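Local coordinates for glucose-binding protein (Thermus thermophilus HB27, PDB 2B3F) that binds galactose and glucose as the periplasmic receptor of a thermophile and probably delivers sugar to a binding-protein-dependent transport system, at residues R140-F145 / F238-D243; P160-E165 / V228-Q233; R210-A215 / E365-T370. All blocks are in the same frame, centred on the assembly; numbering follows the deposited sequence.

Interaction 1: R140-F145 / F238-D243; sequences RTWDKF and FNIMGD. Unlike the reference sequence in segment 140-145: Lys-144 (reference Glu). Unlike the reference sequence in segment 238-243: Ile-240 (reference Val).
In one lobe of this periplasmic binding protein a helix packs on a small mixed sheet: the first turn of helix 142-154 meets strand 238-240 through two pairs of apolar side chains. Trp-142 and Ile-240 reach in from opposite directions, CG1 of Ile-240 lying 4.2 Å from CH2 of Trp-142 at the indole edge, near its plane. Phe-145 and Phe-238 slide past one another in opposite directions; CE1 of Phe-145 comes to 3.6 Å from CD2 of Phe-238, with the ring planes turned 47° apart. The CG of Phe-145 stands anti to its backbone N (chi1 175°), which carries the ring off the helix toward the strand. There CZ3 of Trp-142 lies 3.5 Å above the centre of the Phe-145 ring, so the indole covers one face of it. Phe-238 and Ile-240 suit alternate places on a strand, both CB atoms directed at the helix. Thr-141 caps that helix: its OG1 accepts from Lys-144 N at 3.1 Å, in a nearly straight bond (165°). All four touching side chains are buried, so the contact depends on burial of apolar surface and van der Waals contact, with no directional bond between the segments to set their spacing.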
loop_
_atom_site.group_PDB
_atom_site.type_symbol
_atom_site.label_atom_id
_atom_site.label_comp_id
_atom_site.label_asym_id
_atom_site.label_seq_id
_atom_site.Cartn_x
_atom_site.Cartn_y
_atom_site.Cartn_z
ATOM N N ARG A 140 -10.804 16.074 10.836
ATOM C CA ARG A 140 -9.595 15.629 11.521
ATOM C C ARG A 140 -9.827 14.429 12.451
ATOM O O ARG A 140 -8.862 13.837 12.947
ATOM C CB ARG A 140 -8.931 16.806 12.265
ATOM C CG ARG A 140 -9.555 17.187 13.625
ATOM C CD ARG A 140 -8.803 18.365 14.318
ATOM N NE ARG A 140 -8.654 19.536 13.433
ATOM C CZ ARG A 140 -9.562 20.510 13.269
ATOM N NH1 ARG A 140 -10.722 20.491 13.934
ATOM N NH2 ARG A 140 -9.307 21.517 12.429
ATOM N N THR A 141 -11.097 14.068 12.682
ATOM C CA THR A 141 -11.452 12.894 13.484
ATOM C C THR A 141 -12.615 12.175 12.823
ATOM O O THR A 141 -13.297 12.753 11.994
ATOM C CB THR A 141 -11.933 13.273 14.892
ATOM O OG1 THR A 141 -13.135 14.053 14.787
ATOM C CG2 THR A 141 -10.864 14.047 15.648
ATOM N N TRP A 142 -12.858 10.922 13.206
ATOM C CA TRP A 142 -13.991 10.182 12.623
ATOM C C TRP A 142 -15.357 10.753 13.028
ATOM O O TRP A 142 -16.293 10.731 12.216
ATOM C CB TRP A 142 -13.896 8.662 12.879
ATOM C CG TRP A 142 -12.816 8.043 12.035
ATOM C CD1 TRP A 142 -11.665 7.445 12.477
ATOM C CD2 TRP A 142 -12.761 8.019 10.598
ATOM N NE1 TRP A 142 -10.912 7.037 11.397
ATOM C CE2 TRP A 142 -11.560 7.377 10.235
ATOM C CE3 TRP A 142 -13.615 8.463 9.582
ATOM C CZ2 TRP A 142 -11.197 7.169 8.898
ATOM C CZ3 TRP A 142 -13.244 8.260 8.255
ATOM C CH2 TRP A 142 -12.045 7.627 7.931
ATOM N N ASP A 143 -15.460 11.310 14.233
ATOM C CA ASP A 143 -16.714 11.976 14.637
ATOM C C ASP A 143 -17.004 13.182 13.759
ATOM O O ASP A 143 -18.124 13.340 13.275
ATOM C CB ASP A 143 -16.693 12.375 16.121
ATOM C CG ASP A 143 -16.944 11.192 17.045
ATOM O OD1 ASP A 143 -17.486 10.167 16.597
ATOM O OD2 ASP A 143 -16.580 11.262 18.229
ATOM N N LYS A 144 -15.997 14.017 13.526
ATOM C CA LYS A 144 -16.165 15.163 12.628
ATOM C C LYS A 144 -16.396 14.751 11.159
ATOM O O LYS A 144 -17.130 15.402 10.425
ATOM C CB LYS A 144 -14.977 16.126 12.748
ATOM C CG LYS A 144 -14.806 16.726 14.154
ATOM C CD LYS A 144 -13.529 17.574 14.272
ATOM C CE LYS A 144 -13.329 18.093 15.694
ATOM N NZ LYS A 144 -12.925 19.537 15.728
ATOM N N PHE A 145 -15.766 13.660 10.733
ATOM C CA PHE A 145 -16.021 13.098 9.408
ATOM C C PHE A 145 -17.496 12.724 9.244
ATOM O O PHE A 145 -18.129 13.055 8.248
ATOM C CB PHE A 145 -15.118 11.861 9.176
ATOM C CG PHE A 145 -15.387 11.143 7.888
ATOM C CD1 PHE A 145 -14.701 11.478 6.727
ATOM C CD2 PHE A 145 -16.310 10.113 7.839
ATOM C CE1 PHE A 145 -14.955 10.812 5.537
ATOM C CE2 PHE A 145 -16.579 9.448 6.657
ATOM C CZ PHE A 145 -15.904 9.802 5.500
ATOM N N PHE A 238 -14.609 12.893 -0.266
ATOM C CA PHE A 238 -13.422 12.285 0.314
ATOM C C PHE A 238 -13.164 10.890 -0.245
ATOM O O PHE A 238 -14.079 10.195 -0.669
ATOM C CB PHE A 238 -13.572 12.163 1.824
ATOM C CG PHE A 238 -14.066 13.420 2.497
ATOM C CD1 PHE A 238 -13.272 14.560 2.537
ATOM C CD2 PHE A 238 -15.325 13.457 3.093
ATOM C CE1 PHE A 238 -13.729 15.722 3.171
ATOM C CE2 PHE A 238 -15.787 14.609 3.708
ATOM C CZ PHE A 238 -14.990 15.736 3.751
ATOM N N ASN A 239 -11.892 10.486 -0.192
ATOM C CA ASN A 239 -11.512 9.087 -0.464
ATOM C C ASN A 239 -10.330 8.743 0.436
ATOM O O ASN A 239 -9.437 9.556 0.582
ATOM C CB ASN A 239 -11.134 8.908 -1.927
ATOM C CG ASN A 239 -10.864 7.456 -2.299
ATOM O OD1 ASN A 239 -11.693 6.550 -2.032
ATOM N ND2 ASN A 239 -9.739 7.226 -2.960
ATOM N N ILE A 240 -10.344 7.554 1.036
ATOM C CA ILE A 240 -9.207 7.095 1.868
ATOM C C ILE A 240 -8.418 6.104 1.015
ATOM O O ILE A 240 -8.919 5.037 0.691
ATOM C CB ILE A 240 -9.675 6.408 3.174
ATOM C CG1 ILE A 240 -10.570 7.338 4.030
ATOM C CG2 ILE A 240 -8.478 5.917 3.988
ATOM C CD1 ILE A 240 -9.972 8.666 4.396
ATOM N N MET A 241 -7.179 6.433 0.637
ATOM C CA MET A 241 -6.434 5.561 -0.260
ATOM C C MET A 241 -4.935 5.883 -0.167
ATOM O O MET A 241 -4.559 7.009 0.190
ATOM C CB MET A 241 -6.951 5.760 -1.685
ATOM C CG MET A 241 -6.349 4.891 -2.777
ATOM S SD MET A 241 -6.286 3.150 -2.349
ATOM C CE MET A 241 -7.976 2.739 -1.896
ATOM N N GLY A 242 -4.109 4.904 -0.488
ATOM C CA GLY A 242 -2.664 5.122 -0.515
ATOM C C GLY A 242 -2.257 6.180 -1.511
ATOM O O GLY A 242 -3.003 6.491 -2.448
ATOM N N ASP A 243 -1.041 6.701 -1.360
ATOM C CA ASP A 243 -0.591 7.816 -2.183
ATOM C C ASP A 243 -0.194 7.482 -3.619
ATOM O O ASP A 243 0.205 8.375 -4.382
ATOM C CB ASP A 243 0.452 8.707 -1.464
ATOM C CG ASP A 243 1.578 7.939 -0.769
ATOM O OD1 ASP A 243 1.789 6.722 -0.984
ATOM O OD2 ASP A 243 2.267 8.594 0.049
#

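Interaction 2: P160-E165 / V228-Q233; sequences PLALGE and VDRVVQ
Ala-162 of the short, weakly bonded edge strand 161-162, part of the four-stranded sheet in this lobe, packs against helix 224-233 in a helix-on-sheet contact. The tight part centres on one methyl group. CB of Ala-162 points at the helix and touches CG2 of Val-231 at 3.9 Å and CB of Arg-230 at 4.0 Å. A small residue suits this place because the backbones run close, with the CA atoms of Ala-162 and Arg-230 6.2 Å apart. Val-231 offers the branch anti to its carbonyl carbon, CG2, while its CG1 stands anti to the backbone N (chi1 177°) and leaves the touching to its partner methyl. Both Ala-162 and Val-231 are buried. The looser side belongs to Arg-230, which is partly exposed: its CB joins the apolar patch, the chain beyond bends at chi3 (65°), and NE faces a water lying between it and the strand. A long, flexible residue serves well here, since its aliphatic root can pack while its polar end can work through water. On the helix's flank, Asp-229 bonds through OD1 to the hydroxyl of Tyr-248 in helix 244-252. No direct hydrogen bond links the two segments; instead the water accepts from NE of Arg-230 at 2.9 Å and lies 2.9 Å from the backbone O of Leu-161, to which it can donate.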
loop_
_atom_site.group_PDB
_atom_site.type_symbol
_atom_site.label_atom_id
_atom_site.label_comp_id
_atom_site.label_asym_id
_atom_site.label_seq_id
_atom_site.Cartn_x
_atom_site.Cartn_y
_atom_site.Cartn_z
ATOM N N PRO A 160 -20.984 11.040 0.219
ATOM C CA PRO A 160 -19.798 11.881 0.409
ATOM C C PRO A 160 -18.461 11.126 0.444
ATOM O O PRO A 160 -17.418 11.742 0.200
ATOM C CB PRO A 160 -20.043 12.547 1.773
ATOM C CG PRO A 160 -21.498 12.390 2.037
ATOM C CD PRO A 160 -21.905 11.131 1.368
ATOM N N LEU A 161 -18.496 9.835 0.760
ATOM C CA LEU A 161 -17.276 9.004 0.748
ATOM C C LEU A 161 -17.221 8.155 -0.511
ATOM O O LEU A 161 -18.161 7.415 -0.811
ATOM C CB LEU A 161 -17.210 8.121 1.993
ATOM C CG LEU A 161 -15.985 7.187 2.067
ATOM C CD1 LEU A 161 -14.713 8.004 2.131
ATOM C CD2 LEU A 161 -16.094 6.261 3.254
ATOM N N ALA A 162 -16.120 8.278 -1.255
ATOM C CA ALA A 162 -15.838 7.430 -2.402
ATOM C C ALA A 162 -15.202 6.143 -1.898
ATOM O O ALA A 162 -14.357 6.181 -0.991
ATOM C CB ALA A 162 -14.903 8.133 -3.388
ATOM N N LEU A 163 -15.626 5.025 -2.463
ATOM C CA LEU A 163 -15.131 3.708 -2.087
ATOM C C LEU A 163 -15.240 2.755 -3.282
ATOM O O LEU A 163 -16.117 2.935 -4.140
ATOM C CB LEU A 163 -15.926 3.207 -0.889
ATOM C CG LEU A 163 -15.498 1.942 -0.164
ATOM C CD1 LEU A 163 -14.098 2.081 0.379
ATOM C CD2 LEU A 163 -16.493 1.685 0.938
ATOM N N GLY A 164 -14.335 1.776 -3.364
ATOM C CA GLY A 164 -14.325 0.790 -4.436
ATOM C C GLY A 164 -14.440 -0.651 -3.946
ATOM O O GLY A 164 -15.024 -0.947 -2.884
ATOM N N GLU A 165 -13.813 -1.533 -4.712
ATOM C CA GLU A 165 -13.855 -2.966 -4.512
ATOM C C GLU A 165 -13.314 -3.425 -3.144
ATOM O O GLU A 165 -12.721 -2.650 -2.377
ATOM C CB GLU A 165 -13.103 -3.675 -5.646
ATOM C CG GLU A 165 -11.584 -3.388 -5.688
ATOM C CD GLU A 165 -10.873 -4.178 -6.754
ATOM O OE1 GLU A 165 -11.023 -5.427 -6.764
ATOM O OE2 GLU A 165 -10.148 -3.567 -7.571
ATOM N N VAL A 228 -11.242 7.222 -6.841
ATOM C CA VAL A 228 -10.598 8.527 -6.859
ATOM C C VAL A 228 -11.324 9.463 -7.820
ATOM O O VAL A 228 -11.546 10.632 -7.492
ATOM C CB VAL A 228 -9.074 8.436 -7.228
ATOM C CG1 VAL A 228 -8.469 9.843 -7.385
ATOM C CG2 VAL A 228 -8.333 7.656 -6.140
ATOM N N ASP A 229 -11.675 8.937 -8.987
ATOM C CA ASP A 229 -12.378 9.701 -10.008
ATOM C C ASP A 229 -13.651 10.337 -9.436
ATOM O O ASP A 229 -13.986 11.454 -9.806
ATOM C CB ASP A 229 -12.758 8.809 -11.195
ATOM C CG ASP A 229 -11.595 8.472 -12.095
ATOM O OD1 ASP A 229 -10.493 9.080 -11.964
ATOM O OD2 ASP A 229 -11.800 7.602 -12.963
ATOM N N ARG A 230 -14.356 9.645 -8.540
ATOM C CA ARG A 230 -15.573 10.214 -7.943
ATOM C C ARG A 230 -15.292 11.492 -7.197
ATOM O O ARG A 230 -16.088 12.430 -7.236
ATOM C CB ARG A 230 -16.293 9.224 -6.996
ATOM C CG ARG A 230 -16.938 8.051 -7.717
ATOM C CD ARG A 230 -17.628 7.103 -6.758
ATOM N NE ARG A 230 -18.746 7.759 -6.101
ATOM C CZ ARG A 230 -19.960 7.869 -6.623
ATOM N NH1 ARG A 230 -20.230 7.326 -7.809
ATOM N NH2 ARG A 230 -20.897 8.517 -5.948
ATOM N N VAL A 231 -14.165 11.543 -6.497
ATOM C CA VAL A 231 -13.760 12.748 -5.808
ATOM C C VAL A 231 -13.410 13.861 -6.820
ATOM O O VAL A 231 -13.838 15.020 -6.653
ATOM C CB VAL A 231 -12.576 12.482 -4.840
ATOM C CG1 VAL A 231 -12.109 13.761 -4.192
ATOM C CG2 VAL A 231 -12.988 11.486 -3.781
ATOM N N VAL A 232 -12.647 13.518 -7.854
ATOM C CA VAL A 232 -12.263 14.495 -8.891
ATOM C C VAL A 232 -13.524 15.114 -9.533
ATOM O O VAL A 232 -13.570 16.313 -9.819
ATOM C CB VAL A 232 -11.334 13.855 -9.930
ATOM C CG1 VAL A 232 -10.995 14.838 -11.082
ATOM C CG2 VAL A 232 -10.032 13.373 -9.207
ATOM N N GLN A 233 -14.542 14.283 -9.697
ATOM C CA GLN A 233 -15.847 14.682 -10.249
ATOM C C GLN A 233 -16.789 15.417 -9.272
ATOM O O GLN A 233 -17.788 15.992 -9.692
ATOM C CB GLN A 233 -16.547 13.436 -10.758
ATOM C CG GLN A 233 -15.879 12.830 -11.955
ATOM C CD GLN A 233 -16.202 11.367 -12.136
ATOM O OE1 GLN A 233 -16.831 10.752 -11.278
ATOM N NE2 GLN A 233 -15.761 10.790 -13.250
HETATM O O HOH W 1 -19.157 8.436 -3.283
#

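Interaction 3: R210-A215 / E365-T370; sequences RVLDCA and EIFLQT
The ring of Phe-367 is met at its edge, near the ring plane, by CD2 of Leu-212, which lies 3.8 Å from CE2; Trp-205, on the same helix as Leu-212, also meets this ring, the two planes at about 45°. The contact joins two helices, 199-212 near its C-terminal end and 354-370, the latter a C-terminal part of the chain that packs back on this lobe. Within residues 210-215 one methyl makes both contacts: CD2 of Leu-212 also reaches CD1 of Leu-368, at a modelled 3.4 Å. Leu-212 slides past Phe-367 in the opposite direction but crosses Leu-368 at about a right angle. With CG anti to the backbone N (chi1 -175°), Phe-367 extends its ring toward Leu-212. The chi1 of Leu-212, -136°, lies away from the staggered values, so the leucines may be strained or imperfectly modelled and the short distance is doubtful. In the last turn of helix 354-370, Ile-366 O accepts from both N and OG1 of Thr-370, the latter at 2.6 Å. Apolar carbon suits this partly exposed edge, where the segments meet by van der Waals packing beside a weak, long ion pair from Asp-213 to Arg-371.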
loop_
_atom_site.group_PDB
_atom_site.type_symbol
_atom_site.label_atom_id
_atom_site.label_comp_id
_atom_site.label_asym_id
_atom_site.label_seq_id
_atom_site.Cartn_x
_atom_site.Cartn_y
_atom_site.Cartn_z
ATOM N N ARG A 210 -20.299 2.854 10.481
ATOM C CA ARG A 210 -20.874 4.184 10.338
ATOM C C ARG A 210 -20.271 4.884 9.133
ATOM O O ARG A 210 -20.970 5.523 8.347
ATOM C CB ARG A 210 -20.643 5.016 11.587
ATOM C CG ARG A 210 -21.337 4.488 12.818
ATOM C CD ARG A 210 -21.072 5.451 13.953
ATOM N NE ARG A 210 -21.824 5.168 15.169
ATOM C CZ ARG A 210 -23.058 5.612 15.410
ATOM N NH1 ARG A 210 -23.716 6.373 14.531
ATOM N NH2 ARG A 210 -23.637 5.300 16.554
ATOM N N VAL A 211 -18.947 4.761 8.985
ATOM C CA VAL A 211 -18.244 5.382 7.879
ATOM C C VAL A 211 -18.734 4.782 6.546
ATOM O O VAL A 211 -18.939 5.487 5.561
ATOM C CB VAL A 211 -16.711 5.214 8.065
ATOM C CG1 VAL A 211 -15.952 5.671 6.828
ATOM C CG2 VAL A 211 -16.251 5.966 9.318
ATOM N N LEU A 212 -18.943 3.475 6.536
ATOM C CA LEU A 212 -19.421 2.762 5.342
ATOM C C LEU A 212 -20.777 3.319 4.864
ATOM O O LEU A 212 -21.067 3.352 3.663
ATOM C CB LEU A 212 -19.570 1.272 5.681
ATOM C CG LEU A 212 -19.099 0.175 4.750
ATOM C CD1 LEU A 212 -17.717 0.455 4.152
ATOM C CD2 LEU A 212 -19.145 -1.155 5.501
ATOM N N ASP A 213 -21.602 3.749 5.821
ATOM C CA ASP A 213 -22.912 4.331 5.476
ATOM C C ASP A 213 -22.808 5.684 4.768
ATOM O O ASP A 213 -23.831 6.203 4.321
ATOM C CB ASP A 213 -23.826 4.450 6.712
ATOM C CG ASP A 213 -24.467 3.134 7.107
ATOM O OD1 ASP A 213 -24.407 2.157 6.321
ATOM O OD2 ASP A 213 -25.050 3.068 8.227
ATOM N N CYS A 214 -21.598 6.244 4.639
ATOM C CA CYS A 214 -21.366 7.466 3.854
ATOM C C CYS A 214 -20.893 7.218 2.420
ATOM O O CYS A 214 -20.681 8.175 1.655
ATOM C CB CYS A 214 -20.334 8.337 4.558
ATOM S SG CYS A 214 -20.754 8.721 6.277
ATOM N N ALA A 215 -20.719 5.944 2.072
ATOM C CA ALA A 215 -20.074 5.530 0.836
ATOM C C ALA A 215 -21.060 5.289 -0.297
ATOM O O ALA A 215 -22.255 5.042 -0.064
ATOM C CB ALA A 215 -19.235 4.260 1.076
ATOM N N GLU A 365 -16.185 -9.242 3.630
ATOM C CA GLU A 365 -17.484 -9.669 3.037
ATOM C C GLU A 365 -18.553 -9.899 4.102
ATOM O O GLU A 365 -19.688 -9.405 3.979
ATOM C CB GLU A 365 -17.334 -10.928 2.206
ATOM C CG GLU A 365 -16.634 -10.688 0.894
ATOM C CD GLU A 365 -16.528 -11.930 0.025
ATOM O OE1 GLU A 365 -16.439 -13.060 0.575
ATOM O OE2 GLU A 365 -16.520 -11.774 -1.225
ATOM N N ILE A 366 -18.202 -10.626 5.158
ATOM C CA ILE A 366 -19.181 -10.923 6.207
ATOM C C ILE A 366 -19.544 -9.698 7.058
ATOM O O ILE A 366 -20.656 -9.629 7.622
ATOM C CB ILE A 366 -18.820 -12.199 7.037
ATOM C CG1 ILE A 366 -17.549 -12.029 7.856
ATOM C CG2 ILE A 366 -18.645 -13.358 6.089
ATOM C CD1 ILE A 366 -17.740 -11.454 9.213
ATOM N N PHE A 367 -18.672 -8.699 7.125
ATOM C CA PHE A 367 -19.104 -7.460 7.730
ATOM C C PHE A 367 -20.082 -6.753 6.781
ATOM O O PHE A 367 -21.063 -6.190 7.243
ATOM C CB PHE A 367 -17.971 -6.512 8.100
ATOM C CG PHE A 367 -18.454 -5.307 8.835
ATOM C CD1 PHE A 367 -18.925 -5.427 10.140
ATOM C CD2 PHE A 367 -18.507 -4.069 8.220
ATOM C CE1 PHE A 367 -19.379 -4.329 10.830
ATOM C CE2 PHE A 367 -18.997 -2.959 8.898
ATOM C CZ PHE A 367 -19.423 -3.086 10.208
ATOM N N LEU A 368 -19.815 -6.775 5.476
ATOM C CA LEU A 368 -20.692 -6.043 4.552
ATOM C C LEU A 368 -22.109 -6.624 4.582
ATOM O O LEU A 368 -23.085 -5.877 4.506
ATOM C CB LEU A 368 -20.170 -6.030 3.116
ATOM C CG LEU A 368 -19.050 -5.068 2.695
ATOM C CD1 LEU A 368 -18.819 -3.953 3.668
ATOM C CD2 LEU A 368 -17.772 -5.797 2.535
ATOM N N GLN A 369 -22.238 -7.944 4.699
ATOM C CA GLN A 369 -23.582 -8.538 4.736
ATOM C C GLN A 369 -24.246 -8.450 6.102
ATOM O O GLN A 369 -25.403 -8.035 6.173
ATOM C CB GLN A 369 -23.611 -9.968 4.186
ATOM C CG GLN A 369 -23.214 -10.056 2.709
ATOM C CD GLN A 369 -23.832 -8.943 1.813
ATOM O OE1 GLN A 369 -23.170 -7.929 1.500
ATOM N NE2 GLN A 369 -25.101 -9.132 1.406
ATOM N N THR A 370 -23.549 -8.789 7.179
ATOM C CA THR A 370 -24.145 -8.742 8.517
ATOM C C THR A 370 -24.177 -7.348 9.144
ATOM O O THR A 370 -25.038 -7.063 9.975
ATOM C CB THR A 370 -23.394 -9.653 9.512
ATOM O OG1 THR A 370 -22.077 -9.134 9.730
ATOM C CG2 THR A 370 -23.294 -11.085 8.984
#

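Overall arrangement
The three contacts lie on the same side of the chain's centre and touch one another pairwise. Interactions 1 and 2 have centres about 12 Å apart and are joined through the sheet, where Phe-238 O and Ala-162 N lie 2.9 Å apart in a probable hydrogen bond between neighbouring strands. The centre of interaction 3 lies about 16 Å from each of the other two. Its Val-211 packs on Trp-142 and Phe-145 of interaction 1, while Cys-214 O meets Leu-161 N of interaction 2 at 2.9 Å in a probable hydrogen bond. None reaches the sugar pocket: the side chain of Ile-240 is about 13 Å from the bound galactose, although Asp-243, in segment 238-243, hydrogen-bonds to the pocket residue His-119.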